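Local coordinates for CDC48 domain-containing protein (Pyrococcus horikoshii, PDB 4UZR) that is of unknown function, assembles into dodecamers whose subunits pair a beta-clam with part of a 12-bladed beta-propeller, and may bind ATP, at residues A[2-14]-A[62-74]. Numbering follows the deposited sequence.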
ATOM      1  N   SER A   2      -5.794  -9.617  45.229  1.00112.32           N
ATOM      2  CA  SER A   2      -4.834 -10.651  44.863  1.00107.87           C
ATOM      3  C   SER A   2      -5.375 -11.488  43.707  1.00100.68           C
ATOM      4  O   SER A   2      -6.336 -12.239  43.871  1.00 77.41           O
ATOM      5  CB  SER A   2      -4.521 -11.535  46.073  1.00111.76           C
ATOM      6  OG  SER A   2      -3.440 -12.409  45.809  1.00109.72           O
ATOM      7  N   GLU A   3      -4.747 -11.359  42.543  1.00 93.55           N
ATOM      8  CA  GLU A   3      -5.239 -12.002  41.327  1.00 91.99           C
ATOM      9  C   GLU A   3      -4.120 -12.536  40.436  1.00 91.27           C
ATOM     10  O   GLU A   3      -3.122 -11.851  40.190  1.00 98.57           O
ATOM     11  CB  GLU A   3      -6.106 -11.031  40.523  1.00105.50           C
ATOM     12  CG  GLU A   3      -7.561 -10.973  40.965  1.00124.73           C
ATOM     13  CD  GLU A   3      -8.363  -9.939  40.197  1.00140.53           C
ATOM     14  OE1 GLU A   3      -7.760  -9.193  39.397  1.00145.44           O
ATOM     15  OE2 GLU A   3      -9.593  -9.864  40.404  1.00148.51           O
ATOM     16  N   LEU A   4      -4.299 -13.761  39.953  1.00 83.54           N
ATOM     17  CA  LEU A   4      -3.359 -14.373  39.020  1.00 81.62           C
ATOM     18  C   LEU A   4      -4.040 -14.750  37.706  1.00 75.91           C
ATOM     19  O   LEU A   4      -5.042 -15.464  37.693  1.00 68.50           O
ATOM     20  CB  LEU A   4      -2.710 -15.613  39.638  1.00 86.11           C
ATOM     21  CG  LEU A   4      -1.592 -15.385  40.656  1.00 87.52           C
ATOM     22  CD1 LEU A   4      -1.006 -16.714  41.111  1.00 80.28           C
ATOM     23  CD2 LEU A   4      -0.509 -14.488  40.079  1.00 80.04           C
ATOM     24  N   LYS A   5      -3.482 -14.268  36.602  1.00 80.70           N
ATOM     25  CA  LYS A   5      -3.943 -14.637  35.272  1.00 70.33           C
ATOM     26  C   LYS A   5      -2.844 -15.432  34.586  1.00 70.78           C
ATOM     27  O   LYS A   5      -1.765 -14.895  34.292  1.00 73.13           O
ATOM     28  CB  LYS A   5      -4.305 -13.394  34.457  1.00 60.52           C
ATOM     29  CG  LYS A   5      -5.538 -12.665  34.974  1.00 73.96           C
ATOM     30  CD  LYS A   5      -5.868 -11.443  34.132  1.00 80.91           C
ATOM     31  CE  LYS A   5      -7.141 -10.770  34.625  1.00 90.04           C
ATOM     32  NZ  LYS A   5      -7.143  -9.302  34.370  1.00104.27           N
ATOM     33  N   LEU A   6      -3.135 -16.709  34.336  1.00 67.41           N
ATOM     34  CA  LEU A   6      -2.152 -17.674  33.858  1.00 73.58           C
ATOM     35  C   LEU A   6      -2.571 -18.341  32.553  1.00 68.55           C
ATOM     36  O   LEU A   6      -3.747 -18.334  32.188  1.00 60.89           O
ATOM     37  CB  LEU A   6      -1.971 -18.777  34.900  1.00 73.49           C
ATOM     38  CG  LEU A   6      -1.686 -18.390  36.348  1.00 77.62           C
ATOM     39  CD1 LEU A   6      -1.810 -19.616  37.237  1.00 62.34           C
ATOM     40  CD2 LEU A   6      -0.306 -17.768  36.471  1.00 92.86           C
ATOM     41  N   LYS A   7      -1.597 -18.938  31.870  1.00 75.41           N
ATOM     42  CA  LYS A   7      -1.856 -19.750  30.686  1.00 72.65           C
ATOM     43  C   LYS A   7      -0.706 -20.727  30.449  1.00 63.95           C
ATOM     44  O   LYS A   7       0.455 -20.394  30.683  1.00 70.57           O
ATOM     45  CB  LYS A   7      -2.074 -18.870  29.449  1.00 73.47           C
ATOM     46  CG  LYS A   7      -0.824 -18.202  28.899  1.00 84.06           C
ATOM     47  CD  LYS A   7      -1.145 -17.351  27.677  1.00 91.00           C
ATOM     48  CE  LYS A   7       0.066 -16.549  27.224  1.00 91.55           C
ATOM     49  NZ  LYS A   7       0.505 -16.924  25.850  1.00 98.03           N
ATOM     50  N   PRO A   8      -1.030 -21.946  29.992  1.00 54.28           N
ATOM     51  CA  PRO A   8      -0.003 -22.956  29.712  1.00 58.05           C
ATOM     52  C   PRO A   8       0.782 -22.598  28.454  1.00 73.20           C
ATOM     53  O   PRO A   8       0.218 -21.996  27.542  1.00 73.34           O
ATOM     54  CB  PRO A   8      -0.821 -24.229  29.490  1.00 51.18           C
ATOM     55  CG  PRO A   8      -2.143 -23.743  29.005  1.00 58.39           C
ATOM     56  CD  PRO A   8      -2.390 -22.448  29.726  1.00 51.41           C
ATOM     57  N   LEU A   9       2.064 -22.953  28.407  1.00 79.54           N
ATOM     58  CA  LEU A   9       2.878 -22.660  27.229  1.00 69.29           C
ATOM     59  C   LEU A   9       2.524 -23.571  26.048  1.00 71.56           C
ATOM     60  O   LEU A   9       2.251 -23.075  24.955  1.00 68.80           O
ATOM     61  CB  LEU A   9       4.380 -22.700  27.550  1.00 71.28           C
ATOM     62  CG  LEU A   9       4.908 -21.684  28.564  1.00 76.60           C
ATOM     63  CD1 LEU A   9       6.428 -21.719  28.621  1.00 81.60           C
ATOM     64  CD2 LEU A   9       4.414 -20.288  28.228  1.00 78.13           C
ATOM     65  N   PRO A  10       2.526 -24.904  26.250  1.00 69.80           N
ATOM     66  CA  PRO A  10       1.921 -25.685  25.170  1.00 64.73           C
ATOM     67  C   PRO A  10       0.404 -25.688  25.333  1.00 71.29           C
ATOM     68  O   PRO A  10      -0.094 -25.934  26.431  1.00 79.88           O
ATOM     69  CB  PRO A  10       2.492 -27.085  25.394  1.00 55.09           C
ATOM     70  CG  PRO A  10       2.727 -27.159  26.855  1.00 63.40           C
ATOM     71  CD  PRO A  10       3.090 -25.769  27.305  1.00 65.68           C
ATOM     72  N   LYS A  11      -0.322 -25.411  24.257  1.00 72.50           N
ATOM     73  CA  LYS A  11      -1.774 -25.328  24.335  1.00 64.78           C
ATOM     74  C   LYS A  11      -2.385 -26.725  24.376  1.00 63.93           C
ATOM     75  O   LYS A  11      -3.019 -27.178  23.424  1.00 79.93           O
ATOM     76  CB  LYS A  11      -2.332 -24.508  23.172  1.00 57.51           C
ATOM     77  CG  LYS A  11      -1.914 -23.043  23.202  1.00 47.90           C
ATOM     78  CD  LYS A  11      -2.060 -22.462  24.602  1.00 49.15           C
ATOM     79  CE  LYS A  11      -1.506 -21.047  24.685  1.00 64.98           C
ATOM     80  NZ  LYS A  11      -0.025 -21.009  24.529  1.00 71.71           N
ATOM     81  N   VAL A  12      -2.176 -27.393  25.505  1.00 63.20           N
ATOM     82  CA  VAL A  12      -2.627 -28.759  25.721  1.00 58.86           C
ATOM     83  C   VAL A  12      -3.927 -28.753  26.533  1.00 53.95           C
ATOM     84  O   VAL A  12      -4.272 -27.747  27.152  1.00 45.36           O
ATOM     85  CB  VAL A  12      -1.525 -29.573  26.448  1.00 58.68           C
ATOM     86  CG1 VAL A  12      -1.346 -29.074  27.877  1.00 54.07           C
ATOM     87  CG2 VAL A  12      -1.814 -31.073  26.407  1.00 66.34           C
ATOM     88  N   GLU A  13      -4.652 -29.868  26.514  1.00 54.96           N
ATOM     89  CA  GLU A  13      -5.894 -29.994  27.270  1.00 54.49           C
ATOM     90  C   GLU A  13      -5.634 -30.230  28.753  1.00 60.12           C
ATOM     91  O   GLU A  13      -4.784 -31.039  29.124  1.00 77.89           O
ATOM     92  CB  GLU A  13      -6.747 -31.129  26.703  1.00 54.08           C
ATOM     93  CG  GLU A  13      -7.205 -30.897  25.274  1.00 66.66           C
ATOM     94  CD  GLU A  13      -8.041 -32.039  24.743  1.00 85.19           C
ATOM     95  OE1 GLU A  13      -8.430 -32.911  25.548  1.00 84.83           O
ATOM     96  OE2 GLU A  13      -8.309 -32.064  23.522  1.00 95.57           O
ATOM     97  N   LEU A  14      -6.373 -29.517  29.597  1.00 58.09           N
ATOM     98  CA  LEU A  14      -6.177 -29.591  31.041  1.00 67.55           C
ATOM     99  C   LEU A  14      -7.376 -30.201  31.759  1.00 73.14           C
ATOM    100  O   LEU A  14      -8.519 -30.011  31.346  1.00 71.02           O
ATOM    101  CB  LEU A  14      -5.920 -28.193  31.608  1.00 66.56           C
ATOM    102  CG  LEU A  14      -4.722 -27.417  31.063  1.00 64.31           C
ATOM    103  CD1 LEU A  14      -4.707 -26.011  31.637  1.00 74.94           C
ATOM    104  CD2 LEU A  14      -3.426 -28.143  31.382  1.00 56.72           C
ATOM    105  N   ASP A  62      -4.342 -18.230  50.189  1.00126.94           N
ATOM    106  CA  ASP A  62      -5.536 -19.020  49.896  1.00115.26           C
ATOM    107  C   ASP A  62      -6.606 -18.158  49.237  1.00111.73           C
ATOM    108  O   ASP A  62      -7.492 -18.659  48.544  1.00110.21           O
ATOM    109  CB  ASP A  62      -6.088 -19.658  51.173  1.00125.06           C
ATOM    110  CG  ASP A  62      -5.179 -20.740  51.723  1.00137.69           C
ATOM    111  OD1 ASP A  62      -4.462 -21.378  50.925  1.00144.79           O
ATOM    112  OD2 ASP A  62      -5.186 -20.957  52.953  1.00144.69           O
ATOM    113  N   ARG A  63      -6.499 -16.854  49.463  1.00119.76           N
ATOM    114  CA  ARG A  63      -7.453 -15.869  48.969  1.00117.41           C
ATOM    115  C   ARG A  63      -7.045 -15.265  47.625  1.00106.33           C
ATOM    116  O   ARG A  63      -7.671 -14.323  47.134  1.00 96.29           O
ATOM    117  CB  ARG A  63      -7.657 -14.775  50.024  1.00121.91           C
ATOM    118  CG  ARG A  63      -6.379 -14.451  50.799  1.00130.50           C
ATOM    119  CD  ARG A  63      -5.483 -13.463  50.080  1.00127.16           C
ATOM    120  NE  ARG A  63      -5.915 -12.078  50.178  1.00129.99           N
ATOM    121  CZ  ARG A  63      -5.120 -11.049  49.911  1.00129.43           C
ATOM    122  NH1 ARG A  63      -3.866 -11.266  49.533  1.00124.73           N
ATOM    123  NH2 ARG A  63      -5.573  -9.809  50.021  1.00136.04           N
ATOM    124  N   THR A  64      -6.001 -15.824  47.024  1.00 83.64           N
ATOM    125  CA  THR A  64      -5.552 -15.375  45.714  1.00 95.12           C
ATOM    126  C   THR A  64      -6.465 -15.910  44.610  1.00 90.09           C
ATOM    127  O   THR A  64      -6.645 -17.120  44.476  1.00 93.81           O
ATOM    128  CB  THR A  64      -4.107 -15.813  45.443  1.00 76.99           C
ATOM    129  OG1 THR A  64      -3.234 -15.196  46.398  1.00 80.59           O
ATOM    130  CG2 THR A  64      -3.687 -15.415  44.040  1.00 72.55           C
ATOM    131  N   LYS A  65      -7.038 -15.006  43.821  1.00 81.40           N
ATOM    132  CA  LYS A  65      -7.910 -15.405  42.722  1.00 80.97           C
ATOM    133  C   LYS A  65      -7.090 -15.858  41.522  1.00 78.67           C
ATOM    134  O   LYS A  65      -6.183 -15.155  41.081  1.00 91.07           O
ATOM    135  CB  LYS A  65      -8.837 -14.254  42.326  1.00 72.70           C
ATOM    136  CG  LYS A  65      -9.822 -13.864  43.415  1.00 93.96           C
ATOM    137  CD  LYS A  65     -10.677 -12.679  43.002  1.00 91.60           C
ATOM    138  CE  LYS A  65     -11.727 -12.374  44.057  1.00103.39           C
ATOM    139  NZ  LYS A  65     -12.652 -11.288  43.635  1.00117.39           N
ATOM    140  N   ILE A  66      -7.411 -17.038  40.999  1.00 77.17           N
ATOM    141  CA  ILE A  66      -6.698 -17.579  39.846  1.00 83.18           C
ATOM    142  C   ILE A  66      -7.610 -17.745  38.632  1.00 87.68           C
ATOM    143  O   ILE A  66      -8.672 -18.362  38.716  1.00 90.21           O
ATOM    144  CB  ILE A  66      -6.034 -18.931  40.174  1.00 83.13           C
ATOM    145  CG1 ILE A  66      -5.082 -18.787  41.363  1.00 63.51           C
ATOM    146  CG2 ILE A  66      -5.291 -19.469  38.962  1.00 73.04           C
ATOM    147  CD1 ILE A  66      -4.384 -20.073  41.741  1.00 92.43           C
ATOM    148  N   THR A  67      -7.176 -17.195  37.503  1.00 87.32           N
ATOM    149  CA  THR A  67      -7.965 -17.189  36.275  1.00 53.55           C
ATOM    150  C   THR A  67      -7.198 -17.849  35.133  1.00 60.08           C
ATOM    151  O   THR A  67      -6.012 -17.582  34.940  1.00 65.70           O
ATOM    152  CB  THR A  67      -8.353 -15.749  35.869  1.00 54.86           C
ATOM    153  OG1 THR A  67      -9.190 -15.174  36.879  1.00 66.53           O
ATOM    154  CG2 THR A  67      -9.101 -15.738  34.545  1.00 55.05           C
ATOM    155  N   LEU A  68      -7.869 -18.720  34.386  1.00 64.63           N
ATOM    156  CA  LEU A  68      -7.273 -19.303  33.191  1.00 68.57           C
ATOM    157  C   LEU A  68      -7.488 -18.389  31.987  1.00 73.30           C
ATOM    158  O   LEU A  68      -8.613 -18.000  31.676  1.00 58.18           O
ATOM    159  CB  LEU A  68      -7.851 -20.693  32.914  1.00 45.85           C
ATOM    160  CG  LEU A  68      -7.465 -21.360  31.588  1.00 43.70           C
ATOM    161  CD1 LEU A  68      -5.960 -21.548  31.468  1.00 43.12           C
ATOM    162  CD2 LEU A  68      -8.183 -22.691  31.436  1.00 45.16           C
ATOM    163  N   VAL A  69      -6.388 -18.047  31.327  1.00 70.28           N
ATOM    164  CA  VAL A  69      -6.391 -17.162  30.168  1.00 70.91           C
ATOM    165  C   VAL A  69      -6.025 -17.949  28.910  1.00 72.73           C
ATOM    166  O   VAL A  69      -5.160 -18.820  28.953  1.00 64.18           O
ATOM    167  CB  VAL A  69      -5.432 -15.960  30.379  1.00 51.40           C
ATOM    168  CG1 VAL A  69      -5.114 -15.264  29.068  1.00 59.01           C
ATOM    169  CG2 VAL A  69      -6.029 -14.977  31.378  1.00 48.45           C
ATOM    170  N   THR A  70      -6.698 -17.664  27.799  1.00 83.18           N
ATOM    171  CA  THR A  70      -6.412 -18.361  26.548  1.00 83.91           C
ATOM    172  C   THR A  70      -5.607 -17.488  25.588  1.00 76.28           C
ATOM    173  O   THR A  70      -4.564 -17.910  25.091  1.00 70.19           O
ATOM    174  CB  THR A  70      -7.706 -18.847  25.843  1.00 56.39           C
ATOM    175  OG1 THR A  70      -8.634 -17.761  25.737  1.00 62.74           O
ATOM    176  CG2 THR A  70      -8.360 -19.976  26.619  1.00 52.34           C
ATOM    177  N   HIS A  71      -6.079 -16.266  25.355  1.00 78.79           N
ATOM    178  CA  HIS A  71      -5.410 -15.323  24.455  1.00 82.21           C
ATOM    179  C   HIS A  71      -4.003 -14.912  24.911  1.00 81.74           C
ATOM    180  O   HIS A  71      -3.759 -14.737  26.103  1.00 83.24           O
ATOM    181  CB  HIS A  71      -6.300 -14.096  24.235  1.00 92.10           C
ATOM    182  CG  HIS A  71      -7.551 -14.398  23.465  1.00103.25           C
ATOM    183  ND1 HIS A  71      -7.541 -14.660  22.113  1.00100.45           N
ATOM    184  CD2 HIS A  71      -8.838 -14.492  23.861  1.00109.45           C
ATOM    185  CE1 HIS A  71      -8.775 -14.897  21.705  1.00102.94           C
ATOM    186  NE2 HIS A  71      -9.585 -14.800  22.747  1.00107.18           N
ATOM    187  N   PRO A  72      -3.076 -14.745  23.947  1.00120.11           N
ATOM    188  CA  PRO A  72      -1.643 -14.542  24.194  1.00121.73           C
ATOM    189  C   PRO A  72      -1.241 -13.093  24.481  1.00108.17           C
ATOM    190  O   PRO A  72      -0.281 -12.605  23.889  1.00 97.72           O
ATOM    191  CB  PRO A  72      -0.992 -15.017  22.890  1.00121.47           C
ATOM    192  CG  PRO A  72      -2.084 -15.009  21.855  1.00116.71           C
ATOM    193  CD  PRO A  72      -3.387 -14.671  22.510  1.00115.70           C
ATOM    194  N   VAL A  73      -1.981 -12.419  25.353  1.00104.33           N
ATOM    195  CA  VAL A  73      -1.672 -11.047  25.753  1.00 80.56           C
ATOM    196  C   VAL A  73      -0.430 -10.936  26.652  1.00 75.93           C
ATOM    197  O   VAL A  73      -0.255 -11.722  27.583  1.00 90.24           O
ATOM    198  CB  VAL A  73      -2.890 -10.403  26.451  1.00 78.77           C
ATOM    199  CG1 VAL A  73      -2.483  -9.184  27.262  1.00 70.15           C
ATOM    200  CG2 VAL A  73      -3.956 -10.044  25.425  1.00 84.19           C
ATOM    201  N   ASP A  74       0.433  -9.963  26.358  1.00 71.33           N
ATOM    202  CA  ASP A  74       1.577  -9.643  27.214  1.00 82.98           C
ATOM    203  C   ASP A  74       1.521  -8.210  27.738  1.00 78.35           C
ATOM    204  O   ASP A  74       1.126  -7.293  27.020  1.00 89.80           O
ATOM    205  CB  ASP A  74       2.899  -9.853  26.475  1.00 85.55           C
ATOM    206  CG  ASP A  74       3.388 -11.285  26.549  1.00113.71           C
ATOM    207  OD1 ASP A  74       2.904 -12.041  27.420  1.00125.24           O
ATOM    208  OD2 ASP A  74       4.275 -11.649  25.746  1.00121.69           O
TER
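L6 and I66 meet on the sheet face that also carries L4 and L68, L6 CD1 reaching I66 CG2 at 3.9 Å as the side chains cross obliquely. There L4 CG lies 4.0 Å from T64 CG2, and I66 also packs against V19 and R23 of helix 18-26. On the reverse face the stems of E3 and K65 lie alongside each other with the same heading, E3 CG 3.8 Å from K65 CB; their charged ends do not touch. Five backbone hydrogen bonds, from K65 N to S2 O through V69 N to L6 O, join inner strand 3-8 to strand 65-69, parallel within 19°, in a mixed sheet consistent with the beta-clam of a CDC48 domain 2-like module. T67 and L68 pair antiparallel with a second subunit. Beyond the last bond K7 has CG wedged between its backbone N and carbonyl carbon (chi1 73°), and a turn at its last torsion (chi4 118°) brings NZ to 3.6 Å from P72 CA. With an alanine in place of K7 this arm is gone, which would probably open a gap beside P72 and deprive E110 of a neighbouring subunit of a weak, long ion pair. The hydroxyls S2 OG and T64 OG1 hydrogen-bond at 2.9 Å, while S2 CB sits 3.5 Å above the R63 guanidinium plane.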